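Local coordinates for protein putative adenosine kinase (Schistosoma mansoni, PDB 3VAS) that probably catalyses the ATP-dependent phosphorylation of adenosine to AMP as a ribokinase-family adenosine kinase, here with adenosine bound, at residues I56-E61 and T154-A159; N32-I37 and G139-L144; L22-V27 and K97-S102. All coordinates share one frame; numbering follows the deposited sequence.

Contacts 1 and 2 touch each other and both line the adenosine pocket. They share neighbouring strands: 150-157 carries half of contact 1, and 138-145 carries half of contact 2. Contact 2 is buried and is a regular parallel strand pair with polar groups at the ligand, Asp36 at the ribose and Asn32 at the base. Contact 1 is only partly buried. It has a single beta bridge and mostly apolar atoms round the base. Contact 3 lies far off, its centre about 26 Å from that of contact 2 and about 31 Å from that of contact 1. It shares strand 27-40 with contact 2 but joins surface turns, with a lysine, a glutamate and waters and no ligand.

Contact 1 (I56-E61 and T154-A159); sequences IVLAEE and TYLGAA. With ADN (adenosine), chain C.
At the edge of the Tyr155 ring, near its plane, sits Ala59 CB, with Tyr155 CD1 as its nearest ring atom at 4.4 Å. Met64 and Tyr67 also touch the Tyr155 side chain. The other flat group is the adenine base. Leu156 CD2 and Thr154 CG2 stand off one face of it, beyond the rim at N6 and not over the rings; Leu34, from the same side, is the one over the rings. Ile56 CD1 comes at the N7 edge, slightly to the other side of the plane, 3.4 Å from adenosine N7. Leu58 CD2 comes up at the rim, 3.5 Å from adenosine N6.

The backbones meet at one parallel bridge, Leu58 with Thr154. Thr154 N donates to Val57 O at 2.9 Å. Ala59 N donates to Thr154 O at 2.8 Å. Both N and O of Thr154 are thus paired to the same segment, 56-61, one bond on each side of Leu58 in sequence. Its two branches go to the ligand. OG1 lies beside the backbone N (chi1 -61°) and comes within 2.8 Å of adenosine N7, well out of the plane of the base, on the side of Leu156 CD2. CG2, anti to that N, lies near N6 and N7. Ile56 sends CD1 in beside the hydroxyl, 3.4 Å from Thr154 OG1. Leu58 CD2 and Leu156 CD1 meet at 4.1 Å.

Beyond Leu156 the chain reverses in a type II' turn, with Gly157 at positive phi. Ala159 N bonds back to Leu156 O.

Strand 55-58 thus adds to strand 150-157, at a small sheet of the kind that forms the lid in ribokinase-family enzymes. Methyls of Ile56, Leu58, Thr154 and Leu156 gather round N6 and N7. Thr154 OG1, off the plane, is the one polar side-chain atom of these segments there, so their surface toward this edge is largely apolar.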
loop_
_atom_site.group_PDB
_atom_site.type_symbol
_atom_site.label_atom_id
_atom_site.label_comp_id
_atom_site.label_asym_id
_atom_site.label_seq_id
_atom_site.Cartn_x
_atom_site.Cartn_y
_atom_site.Cartn_z
ATOM N N ILE A 56 2.317 -9.521 8.134
ATOM C CA ILE A 56 1.915 -10.219 6.927
ATOM C C ILE A 56 3.063 -11.117 6.466
ATOM O O ILE A 56 4.224 -10.713 6.483
ATOM C CB ILE A 56 1.458 -9.228 5.813
ATOM C CG1 ILE A 56 0.940 -9.980 4.579
ATOM C CG2 ILE A 56 2.567 -8.245 5.463
ATOM C CD1 ILE A 56 1.984 -10.253 3.498
ATOM N N VAL A 57 2.735 -12.347 6.090
ATOM C CA VAL A 57 3.711 -13.242 5.488
ATOM C C VAL A 57 3.190 -13.767 4.154
ATOM O O VAL A 57 1.977 -13.892 3.954
ATOM C CB VAL A 57 4.072 -14.428 6.418
ATOM C CG1 VAL A 57 4.651 -13.915 7.721
ATOM C CG2 VAL A 57 2.859 -15.307 6.687
ATOM N N LEU A 58 4.111 -14.049 3.239
ATOM C CA LEU A 58 3.763 -14.680 1.978
ATOM C C LEU A 58 3.678 -16.179 2.217
ATOM O O LEU A 58 4.617 -16.776 2.746
ATOM C CB LEU A 58 4.823 -14.374 0.920
ATOM C CG LEU A 58 5.043 -12.897 0.567
ATOM C CD1 LEU A 58 6.139 -12.744 -0.474
ATOM C CD2 LEU A 58 3.757 -12.243 0.073
ATOM N N ALA A 59 2.555 -16.781 1.834
ATOM C CA ALA A 59 2.327 -18.213 2.029
ATOM C C ALA A 59 3.481 -19.078 1.531
ATOM O O ALA A 59 3.936 -18.939 0.395
ATOM C CB ALA A 59 1.025 -18.647 1.366
ATOM N N GLU A 60 3.962 -19.948 2.411
ATOM C CA GLU A 60 4.879 -21.016 2.044
ATOM C C GLU A 60 4.062 -22.300 2.092
ATOM O O GLU A 60 2.868 -22.262 2.396
ATOM C CB GLU A 60 6.039 -21.087 3.031
ATOM C CG GLU A 60 6.828 -19.791 3.158
ATOM C CD GLU A 60 7.838 -19.830 4.292
ATOM O OE1 GLU A 60 8.478 -20.888 4.487
ATOM O OE2 GLU A 60 7.985 -18.805 4.996
ATOM N N GLU A 61 4.692 -23.435 1.801
ATOM C CA GLU A 61 3.951 -24.692 1.722
ATOM C C GLU A 61 3.278 -25.049 3.050
ATOM O O GLU A 61 2.157 -25.562 3.064
ATOM C CB GLU A 61 4.841 -25.838 1.228
ATOM C CG GLU A 61 4.057 -27.028 0.682
ATOM C CD GLU A 61 3.052 -26.629 -0.399
ATOM O OE1 GLU A 61 3.393 -25.784 -1.257
ATOM O OE2 GLU A 61 1.915 -27.156 -0.388
ATOM N N THR A 154 -0.659 -14.160 2.779
ATOM C CA THR A 154 -0.949 -13.805 1.399
ATOM C C THR A 154 -0.502 -14.857 0.390
ATOM O O THR A 154 0.655 -15.272 0.387
ATOM C CB THR A 154 -0.277 -12.475 1.028
ATOM O OG1 THR A 154 -0.782 -11.443 1.881
ATOM C CG2 THR A 154 -0.559 -12.115 -0.422
ATOM N N TYR A 155 -1.433 -15.287 -0.454
ATOM C CA TYR A 155 -1.113 -16.117 -1.611
ATOM C C TYR A 155 -1.232 -15.248 -2.859
ATOM O O TYR A 155 -2.334 -14.926 -3.298
ATOM C CB TYR A 155 -2.058 -17.318 -1.714
ATOM C CG TYR A 155 -1.697 -18.263 -2.846
ATOM C CD1 TYR A 155 -0.596 -19.105 -2.744
ATOM C CD2 TYR A 155 -2.444 -18.300 -4.017
ATOM C CE1 TYR A 155 -0.248 -19.960 -3.772
ATOM C CE2 TYR A 155 -2.103 -19.158 -5.057
ATOM C CZ TYR A 155 -1.005 -19.985 -4.924
ATOM O OH TYR A 155 -0.652 -20.843 -5.943
ATOM N N LEU A 156 -0.093 -14.852 -3.409
ATOM C CA LEU A 156 -0.062 -13.870 -4.487
ATOM C C LEU A 156 -0.761 -14.335 -5.762
ATOM O O LEU A 156 -1.391 -13.529 -6.449
ATOM C CB LEU A 156 1.376 -13.444 -4.784
ATOM C CG LEU A 156 1.977 -12.510 -3.727
ATOM C CD1 LEU A 156 3.451 -12.239 -4.004
ATOM C CD2 LEU A 156 1.193 -11.212 -3.672
ATOM N N GLY A 157 -0.649 -15.627 -6.067
ATOM C CA GLY A 157 -1.332 -16.218 -7.210
ATOM C C GLY A 157 -1.104 -15.478 -8.516
ATOM O O GLY A 157 0.038 -15.236 -8.915
ATOM N N ALA A 158 -2.198 -15.088 -9.165
ATOM C CA ALA A 158 -2.137 -14.435 -10.472
ATOM C C ALA A 158 -1.300 -13.152 -10.491
ATOM O O ALA A 158 -0.706 -12.818 -11.518
ATOM C CB ALA A 158 -3.540 -14.157 -10.983
ATOM N N ALA A 159 -1.252 -12.448 -9.359
ATOM C CA ALA A 159 -0.512 -11.191 -9.246
ATOM C C ALA A 159 0.973 -11.301 -9.606
ATOM O O ALA A 159 1.585 -10.314 -10.015
ATOM C CB ALA A 159 -0.678 -10.599 -7.846
HETATM O "O5'" ADN C . -2.864 -3.033 4.205
HETATM C "C5'" ADN C . -3.799 -4.110 4.232
HETATM C "C4'" ADN C . -3.965 -4.726 2.865
HETATM O "O4'" ADN C . -2.722 -5.307 2.440
HETATM C "C3'" ADN C . -5.005 -5.847 2.745
HETATM O "O3'" ADN C . -6.146 -5.366 2.033
HETATM C "C2'" ADN C . -4.299 -6.934 1.903
HETATM O "O2'" ADN C . -5.045 -7.401 0.801
HETATM C "C1'" ADN C . -3.015 -6.240 1.445
HETATM N N9 ADN C . -1.872 -7.136 1.262
HETATM C C8 ADN C . -1.477 -8.096 2.076
HETATM N N7 ADN C . -0.309 -8.745 1.459
HETATM C C5 ADN C . -0.049 -8.097 0.214
HETATM C C6 ADN C . 0.918 -8.306 -0.764
HETATM N N6 ADN C . 1.895 -9.349 -0.595
HETATM N N1 ADN C . 0.930 -7.512 -1.903
HETATM C C2 ADN C . 0.000 -6.517 -2.069
HETATM N N3 ADN C . -0.951 -6.307 -1.105
HETATM C C4 ADN C . -0.960 -7.128 0.051
#

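Contact 2 (N32-I37 and G139-L144); sequences NPLLDI and GKVAVL. With ADN (adenosine), chain C.
Leu35 O is approached twice from the strand opposite. Val141 N donates to it at 2.8 Å, and Lys140 CA makes a C-H...O contact at 3.2 Å. This is parallel beta pairing of strands 27-40 and 138-145, in the ribokinase fold of the pfkB family. Leu35 N donates to Gly139 O, Ile37 N to Val141 O, and Val143 N to Ile37 O. The register is Leu35 with Lys140, Asp36 with Val141 and Ile37 with Ala142.

Asp36 and Val141 lie on the face turned to adenosine. Leu35, Ile37, Lys140 and Ala142 are on the other, where Tyr67 and Ile70 of helix 65-70 cover part of it. With chi1 at -72°, the Asp36 carboxylate stands beside its own backbone N, and each oxygen meets one ribose hydroxyl. O3' of adenosine donates to Asp36 OD2 at 2.5 Å. O2' donates to Asp36 OD1, at a spacing too short to be read literally. The two oxygens thus each face one hydroxyl, which would restrain the ribose. Val141 packs beside the carboxylate: its CB lies 3.5 Å from Asp36 OD1, and its CG2 is close to O2'.

Leu34 lies between the strand and the base. Its CD1 lies 3.5 Å from adenosine C4, over a face of the purine, and also touches Val141 CG2. Its other methyl, CD2, rests on the bare backbone of Gly139, 3.6 Å from Gly139 CA. At the far end of the base, Asn32 ND2 donates to adenosine N1 at 3.0 Å, while Thr191 holds Asn32 OD1. The strands part at Pro33, where a water bridges the gap: it donates to Pro33 O and accepts from Gly139 N at 2.9 Å.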
loop_
_atom_site.group_PDB
_atom_site.type_symbol
_atom_site.label_atom_id
_atom_site.label_comp_id
_atom_site.label_asym_id
_atom_site.label_seq_id
_atom_site.Cartn_x
_atom_site.Cartn_y
_atom_site.Cartn_z
ATOM N N ASN A 32 -0.540 -5.506 -6.749
ATOM C CA ASN A 32 -1.097 -6.845 -6.648
ATOM C C ASN A 32 -2.573 -6.785 -6.254
ATOM O O ASN A 32 -2.905 -6.499 -5.104
ATOM C CB ASN A 32 -0.304 -7.666 -5.624
ATOM C CG ASN A 32 1.203 -7.528 -5.805
ATOM O OD1 ASN A 32 1.694 -7.398 -6.927
ATOM N ND2 ASN A 32 1.940 -7.552 -4.699
ATOM N N PRO A 33 -3.474 -7.032 -7.213
ATOM C CA PRO A 33 -4.892 -6.996 -6.840
ATOM C C PRO A 33 -5.277 -8.312 -6.189
ATOM O O PRO A 33 -5.119 -9.375 -6.796
ATOM C CB PRO A 33 -5.607 -6.793 -8.179
ATOM C CG PRO A 33 -4.676 -7.341 -9.200
ATOM C CD PRO A 33 -3.272 -7.252 -8.656
ATOM N N LEU A 34 -5.751 -8.243 -4.951
ATOM C CA LEU A 34 -5.977 -9.447 -4.161
ATOM C C LEU A 34 -7.361 -9.454 -3.530
ATOM O O LEU A 34 -7.942 -8.403 -3.254
ATOM C CB LEU A 34 -4.918 -9.562 -3.059
ATOM C CG LEU A 34 -3.443 -9.508 -3.468
ATOM C CD1 LEU A 34 -2.556 -9.315 -2.239
ATOM C CD2 LEU A 34 -3.045 -10.771 -4.230
ATOM N N LEU A 35 -7.889 -10.648 -3.295
ATOM C CA LEU A 35 -9.133 -10.772 -2.555
ATOM C C LEU A 35 -8.815 -10.992 -1.080
ATOM O O LEU A 35 -8.089 -11.924 -0.727
ATOM C CB LEU A 35 -9.966 -11.932 -3.096
ATOM C CG LEU A 35 -11.331 -12.115 -2.432
ATOM C CD1 LEU A 35 -12.299 -11.039 -2.898
ATOM C CD2 LEU A 35 -11.886 -13.500 -2.702
ATOM N N ASP A 36 -9.341 -10.125 -0.221
ATOM C CA ASP A 36 -9.224 -10.323 1.222
ATOM C C ASP A 36 -10.291 -11.290 1.724
ATOM O O ASP A 36 -11.473 -11.158 1.404
ATOM C CB ASP A 36 -9.328 -8.994 1.977
ATOM C CG ASP A 36 -8.089 -8.124 1.810
ATOM O OD1 ASP A 36 -7.088 -8.610 1.235
ATOM O OD2 ASP A 36 -8.114 -6.956 2.267
ATOM N N ILE A 37 -9.864 -12.273 2.507
ATOM C CA ILE A 37 -10.797 -13.194 3.133
ATOM C C ILE A 37 -10.706 -13.024 4.647
ATOM O O ILE A 37 -9.805 -13.555 5.291
ATOM C CB ILE A 37 -10.514 -14.643 2.723
ATOM C CG1 ILE A 37 -10.408 -14.743 1.199
ATOM C CG2 ILE A 37 -11.590 -15.578 3.271
ATOM C CD1 ILE A 37 -10.200 -16.159 0.692
ATOM N N GLY A 139 -4.981 -13.830 -6.763
ATOM C CA GLY A 139 -4.391 -13.927 -5.441
ATOM C C GLY A 139 -5.383 -13.640 -4.325
ATOM O O GLY A 139 -6.431 -13.030 -4.548
ATOM N N LYS A 140 -5.048 -14.078 -3.119
ATOM C CA LYS A 140 -5.934 -13.929 -1.977
ATOM C C LYS A 140 -5.136 -13.715 -0.694
ATOM O O LYS A 140 -3.988 -14.161 -0.580
ATOM C CB LYS A 140 -6.815 -15.170 -1.836
ATOM C CG LYS A 140 -6.023 -16.470 -1.852
ATOM C CD LYS A 140 -6.931 -17.691 -1.809
ATOM C CE LYS A 140 -6.138 -18.968 -2.040
ATOM N NZ LYS A 140 -7.017 -20.174 -2.053
ATOM N N VAL A 141 -5.753 -13.035 0.267
ATOM C CA VAL A 141 -5.141 -12.813 1.570
ATOM C C VAL A 141 -6.037 -13.386 2.659
ATOM O O VAL A 141 -7.211 -13.037 2.758
ATOM C CB VAL A 141 -4.921 -11.310 1.855
ATOM C CG1 VAL A 141 -4.192 -11.123 3.184
ATOM C CG2 VAL A 141 -4.144 -10.652 0.720
ATOM N N ALA A 142 -5.497 -14.286 3.469
ATOM C CA ALA A 142 -6.232 -14.732 4.636
ATOM C C ALA A 142 -5.999 -13.690 5.712
ATOM O O ALA A 142 -4.868 -13.505 6.163
ATOM C CB ALA A 142 -5.753 -16.098 5.093
ATOM N N VAL A 143 -7.060 -12.985 6.097
ATOM C CA VAL A 143 -6.951 -11.973 7.144
ATOM C C VAL A 143 -7.566 -12.516 8.427
ATOM O O VAL A 143 -8.787 -12.604 8.558
ATOM C CB VAL A 143 -7.623 -10.650 6.737
ATOM C CG1 VAL A 143 -7.365 -9.570 7.785
ATOM C CG2 VAL A 143 -7.116 -10.202 5.373
ATOM N N LEU A 144 -6.708 -12.893 9.366
ATOM C CA LEU A 144 -7.148 -13.558 10.586
ATOM C C LEU A 144 -7.390 -12.556 11.710
ATOM O O LEU A 144 -6.455 -11.942 12.220
ATOM C CB LEU A 144 -6.123 -14.606 11.015
ATOM C CG LEU A 144 -6.302 -16.017 10.447
ATOM C CD1 LEU A 144 -6.372 -16.025 8.925
ATOM C CD2 LEU A 144 -5.189 -16.926 10.939
HETATM O "O5'" ADN C . -2.864 -3.033 4.205
HETATM C "C5'" ADN C . -3.799 -4.110 4.232
HETATM C "C4'" ADN C . -3.965 -4.726 2.865
HETATM O "O4'" ADN C . -2.722 -5.307 2.440
HETATM C "C3'" ADN C . -5.005 -5.847 2.745
HETATM O "O3'" ADN C . -6.146 -5.366 2.033
HETATM C "C2'" ADN C . -4.299 -6.934 1.903
HETATM O "O2'" ADN C . -5.045 -7.401 0.801
HETATM C "C1'" ADN C . -3.015 -6.240 1.445
HETATM N N9 ADN C . -1.872 -7.136 1.262
HETATM C C8 ADN C . -1.477 -8.096 2.076
HETATM N N7 ADN C . -0.309 -8.745 1.459
HETATM C C5 ADN C . -0.049 -8.097 0.214
HETATM C C6 ADN C . 0.918 -8.306 -0.764
HETATM N N6 ADN C . 1.895 -9.349 -0.595
HETATM N N1 ADN C . 0.930 -7.512 -1.903
HETATM C C2 ADN C . 0.000 -6.517 -2.069
HETATM N N3 ADN C . -0.951 -6.307 -1.105
HETATM C C4 ADN C . -0.960 -7.128 0.051
HETATM O O HOH W 1 -4.339 -11.504 -8.422
#

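Contact 3 (L22-V27 and K97-S102); sequences LSEGYV and KPFVCS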
loop_
_atom_site.group_PDB
_atom_site.type_symbol
_atom_site.label_atom_id
_atom_site.label_comp_id
_atom_site.label_asym_id
_atom_site.label_seq_id
_atom_site.Cartn_x
_atom_site.Cartn_y
_atom_site.Cartn_z
ATOM N N LEU A 22 -7.777 18.301 -11.426
ATOM C CA LEU A 22 -6.746 17.402 -11.937
ATOM C C LEU A 22 -7.135 16.725 -13.249
ATOM O O LEU A 22 -8.269 16.279 -13.428
ATOM C CB LEU A 22 -6.405 16.335 -10.894
ATOM C CG LEU A 22 -5.808 16.789 -9.561
ATOM C CD1 LEU A 22 -5.736 15.612 -8.594
ATOM C CD2 LEU A 22 -4.432 17.403 -9.764
ATOM N N SER A 23 -6.166 16.649 -14.153
ATOM C CA SER A 23 -6.307 15.951 -15.424
ATOM C C SER A 23 -6.651 14.472 -15.225
ATOM O O SER A 23 -6.339 13.891 -14.185
ATOM C CB SER A 23 -4.995 16.078 -16.200
ATOM O OG SER A 23 -5.035 15.356 -17.411
ATOM N N GLU A 24 -7.300 13.863 -16.213
ATOM C CA GLU A 24 -7.593 12.431 -16.150
ATOM C C GLU A 24 -6.303 11.616 -16.186
ATOM O O GLU A 24 -5.342 11.986 -16.864
ATOM C CB GLU A 24 -8.524 12.001 -17.287
ATOM C CG GLU A 24 -9.945 12.535 -17.166
ATOM C CD GLU A 24 -10.890 11.925 -18.190
ATOM O OE1 GLU A 24 -10.439 11.075 -18.992
ATOM O OE2 GLU A 24 -12.083 12.296 -18.190
ATOM N N GLY A 25 -6.281 10.514 -15.444
ATOM C CA GLY A 25 -5.089 9.694 -15.347
ATOM C C GLY A 25 -3.901 10.428 -14.748
ATOM O O GLY A 25 -2.753 10.107 -15.037
ATOM N N TYR A 26 -4.183 11.422 -13.912
ATOM C CA TYR A 26 -3.144 12.183 -13.227
ATOM C C TYR A 26 -2.344 11.289 -12.273
ATOM O O TYR A 26 -1.141 11.479 -12.092
ATOM C CB TYR A 26 -3.784 13.329 -12.447
ATOM C CG TYR A 26 -2.823 14.398 -11.998
ATOM C CD1 TYR A 26 -2.476 15.443 -12.845
ATOM C CD2 TYR A 26 -2.273 14.376 -10.721
ATOM C CE1 TYR A 26 -1.601 16.430 -12.437
ATOM C CE2 TYR A 26 -1.398 15.360 -10.305
ATOM C CZ TYR A 26 -1.065 16.382 -11.167
ATOM O OH TYR A 26 -0.194 17.364 -10.757
ATOM N N VAL A 27 -3.032 10.317 -11.675
ATOM C CA VAL A 27 -2.445 9.403 -10.699
ATOM C C VAL A 27 -2.441 7.976 -11.236
ATOM O O VAL A 27 -3.473 7.466 -11.670
ATOM C CB VAL A 27 -3.238 9.413 -9.370
ATOM C CG1 VAL A 27 -2.677 8.379 -8.403
ATOM C CG2 VAL A 27 -3.227 10.803 -8.746
ATOM N N LYS A 97 -13.539 12.964 -8.879
ATOM C CA LYS A 97 -13.624 13.260 -10.301
ATOM C C LYS A 97 -13.309 11.987 -11.076
ATOM O O LYS A 97 -12.258 11.377 -10.868
ATOM C CB LYS A 97 -12.648 14.363 -10.706
ATOM C CG LYS A 97 -12.679 14.639 -12.200
ATOM C CD LYS A 97 -11.573 15.563 -12.653
ATOM C CE LYS A 97 -11.687 15.836 -14.144
ATOM N NZ LYS A 97 -10.618 16.753 -14.629
ATOM N N PRO A 98 -14.221 11.583 -11.973
ATOM C CA PRO A 98 -14.083 10.307 -12.686
ATOM C C PRO A 98 -12.783 10.206 -13.483
ATOM O O PRO A 98 -12.426 11.143 -14.192
ATOM C CB PRO A 98 -15.289 10.295 -13.636
ATOM C CG PRO A 98 -16.270 11.279 -13.046
ATOM C CD PRO A 98 -15.437 12.323 -12.365
ATOM N N PHE A 99 -12.082 9.085 -13.326
ATOM C CA PHE A 99 -10.944 8.706 -14.171
ATOM C C PHE A 99 -9.644 9.451 -13.882
ATOM O O PHE A 99 -8.694 9.372 -14.659
ATOM C CB PHE A 99 -11.297 8.814 -15.661
ATOM C CG PHE A 99 -12.673 8.306 -15.995
ATOM C CD1 PHE A 99 -13.555 9.090 -16.726
ATOM C CD2 PHE A 99 -13.087 7.053 -15.574
ATOM C CE1 PHE A 99 -14.825 8.631 -17.032
ATOM C CE2 PHE A 99 -14.356 6.586 -15.878
ATOM C CZ PHE A 99 -15.225 7.376 -16.609
ATOM N N VAL A 100 -9.587 10.163 -12.763
ATOM C CA VAL A 100 -8.341 10.823 -12.384
ATOM C C VAL A 100 -7.249 9.790 -12.063
ATOM O O VAL A 100 -6.058 10.055 -12.246
ATOM C CB VAL A 100 -8.543 11.829 -11.214
ATOM C CG1 VAL A 100 -9.068 11.129 -9.975
ATOM C CG2 VAL A 100 -7.253 12.563 -10.900
ATOM N N CYS A 101 -7.655 8.601 -11.621
ATOM C CA CYS A 101 -6.687 7.568 -11.249
ATOM C C CYS A 101 -6.663 6.374 -12.204
ATOM O O CYS A 101 -7.688 5.992 -12.771
ATOM C CB CYS A 101 -6.919 7.086 -9.813
ATOM S SG CYS A 101 -6.662 8.330 -8.533
ATOM N N SER A 102 -5.473 5.794 -12.361
ATOM C CA SER A 102 -5.256 4.626 -13.207
ATOM C C SER A 102 -4.602 3.523 -12.387
ATOM O O SER A 102 -3.762 3.802 -11.527
ATOM C CB SER A 102 -4.335 4.972 -14.376
ATOM O OG SER A 102 -4.946 5.864 -15.285
HETATM O O HOH W 2 -13.664 12.990 -15.250
HETATM O O HOH W 3 -2.899 7.403 -15.838
#
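Lys97 is extended from end to end (chi1 177°), which carries NZ out to Leu22 O at 2.7 Å, above the carbonyl plane. Val100 chi1 is 60° for CG1, which puts CG2 anti to the backbone N. That CG2 branch packs on Leu22 CB at 3.9 Å and on Tyr26 CB. In turn Leu22 CD2 sits over the centre of one face of the Tyr26 ring.

Two type II turns, Ser23-Tyr26 and Lys97-Val100, lie against each other. Gly25 N donates to Phe99 O at 2.8 Å. Glu24 runs beside Phe99 in the same direction, its OE2 at the ring edge, 3.8 Å from Phe99 CD1. The carboxylate and ring planes are 70° apart. A water bonded to Pro98 O also reaches Glu24 OE2, weakly. Another water links Gly25 O to Ser102 OG.

Beyond the turns, parallel strand pairing begins. Val27 N donates to Val100 O at 3.1 Å. Ser102 N donates to Val27 O at 2.7 Å. Val27 CB and Cys101 SG meet on one face of the sheet.

The contact opens the pairing of strands 27-40 and 101-107. Helix 83-95 packs on Cys101 through Val88 and Ile91, and its Gln92 bonds Lys97 O and Cys101 N. Strand 181-185 flanks Tyr26 and Val27 through Val181, while Cys101 is backbone hydrogen-bonded to Val126 of strand 126-131.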